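Local coordinates for iron binding protein FbpA (Mannheimia haemolytica, PDB 1Q35), which binds ferric iron in the periplasm and probably hands it to an ABC transporter for uptake into the cell, at residues 251-255 against 256-260. Residues are numbered along the deposited sequence; the frame is centred on the assembly and turned at random.
Sequences EYLSG and EKAQG
Q259 NE2 donates to the carbonyl oxygen of L253 at 3.0 Å, with an N-H...O angle of 170°. The bond lies in the carbonyl plane of L253 and close to the amide plane of Q259. The glutamine side chain is bent about its CB-CG bond (chi2 -76°), which turns its amide back over the preceding helix end. NE2 also bonds to the L98 carbonyl and OE1 to K272 N, so three bonds fix the rotation of this amide. The backbone N of Q259 donates to G255 O at 2.9 Å. A water bridges the break between the helices. It donates to Y252 O at 2.7 Å and accepts from A258 N at 2.9 Å. The same water sits over the centre of one face of the Y252 ring. S254 OG donates to E251 O at 2.8 Å, within the first helix, and also bonds to N83.

The Y252 and K257 side chains cross at a slant, and Y252 OH comes 3.6 Å from K257 CE. Both polar ends turn to D25, Y252 by a hydrogen bond and K257 by a salt bridge. CE1 of Y252 lies 4.0 Å from A258 CB, which points back toward the first helix. L253 CD2 reaches the same methyl more loosely, at 4.4 Å.

Helix 243-254 gives way to helix 256-266, with G255 at the N-cap position. The Q259 N to G255 O bond belongs to the first turn of the new helix. This junction is part of a periplasmic binding protein fold and lies away from the iron-binding tyrosines.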
# COMPACT_ATOMS: atom_id res chain seq x y z
N GLU A 251 -18.90 -2.34 -5.51
CA GLU A 251 -19.67 -1.11 -5.69
C GLU A 251 -19.87 -0.39 -4.36
O GLU A 251 -19.72 0.83 -4.28
CB GLU A 251 -21.02 -1.41 -6.35
CG GLU A 251 -20.90 -1.78 -7.82
CD GLU A 251 -22.21 -2.19 -8.48
OE1 GLU A 251 -22.29 -2.11 -9.72
OE2 GLU A 251 -23.14 -2.62 -7.76
N TYR A 252 -20.17 -1.15 -3.31
CA TYR A 252 -20.33 -0.58 -1.97
C TYR A 252 -19.03 0.07 -1.48
O TYR A 252 -19.05 1.18 -0.95
CB TYR A 252 -20.77 -1.65 -0.97
CG TYR A 252 -21.07 -1.10 0.41
CD1 TYR A 252 -20.07 -0.99 1.37
CD2 TYR A 252 -22.35 -0.69 0.75
CE1 TYR A 252 -20.34 -0.48 2.63
CE2 TYR A 252 -22.63 -0.18 2.01
CZ TYR A 252 -21.62 -0.08 2.95
OH TYR A 252 -21.90 0.42 4.20
N LEU A 253 -17.92 -0.63 -1.66
CA LEU A 253 -16.63 -0.13 -1.19
C LEU A 253 -16.20 1.13 -1.95
O LEU A 253 -15.43 1.94 -1.41
CB LEU A 253 -15.55 -1.21 -1.28
CG LEU A 253 -15.74 -2.39 -0.33
CD1 LEU A 253 -14.73 -3.50 -0.61
CD2 LEU A 253 -15.67 -1.97 1.13
N SER A 254 -16.72 1.32 -3.16
CA SER A 254 -16.44 2.51 -3.97
C SER A 254 -17.32 3.72 -3.65
O SER A 254 -17.04 4.82 -4.10
CB SER A 254 -16.58 2.18 -5.46
OG SER A 254 -17.94 2.22 -5.90
N GLY A 255 -18.39 3.50 -2.88
CA GLY A 255 -19.40 4.53 -2.65
C GLY A 255 -19.07 5.51 -1.54
O GLY A 255 -18.08 5.37 -0.82
N GLU A 256 -19.93 6.51 -1.40
CA GLU A 256 -19.72 7.62 -0.48
C GLU A 256 -19.46 7.17 0.96
O GLU A 256 -18.52 7.65 1.60
CB GLU A 256 -20.93 8.56 -0.52
CG GLU A 256 -20.83 9.78 0.37
CD GLU A 256 -22.09 10.62 0.31
OE1 GLU A 256 -23.03 10.34 1.09
OE2 GLU A 256 -22.15 11.53 -0.54
N LYS A 257 -20.28 6.26 1.47
CA LYS A 257 -20.19 5.85 2.86
C LYS A 257 -18.88 5.11 3.13
O LYS A 257 -18.14 5.47 4.05
CB LYS A 257 -21.38 4.97 3.27
CG LYS A 257 -21.36 4.57 4.73
CD LYS A 257 -22.65 3.88 5.14
CE LYS A 257 -22.46 3.14 6.46
NZ LYS A 257 -23.72 2.52 6.96
N ALA A 258 -18.60 4.08 2.35
CA ALA A 258 -17.38 3.29 2.54
C ALA A 258 -16.12 4.11 2.31
O ALA A 258 -15.13 3.96 3.03
CB ALA A 258 -17.39 2.08 1.63
N GLN A 259 -16.15 4.99 1.32
CA GLN A 259 -15.00 5.86 1.04
C GLN A 259 -14.74 6.81 2.22
O GLN A 259 -13.58 7.09 2.56
CB GLN A 259 -15.21 6.63 -0.26
CG GLN A 259 -15.12 5.74 -1.50
CD GLN A 259 -13.70 5.37 -1.86
OE1 GLN A 259 -12.89 6.25 -2.17
NE2 GLN A 259 -13.38 4.08 -1.83
N GLY A 260 -15.81 7.28 2.85
CA GLY A 260 -15.71 8.06 4.07
C GLY A 260 -15.09 7.28 5.21
O GLY A 260 -14.30 7.83 5.98
O HOH W 1 -20.49 3.12 0.31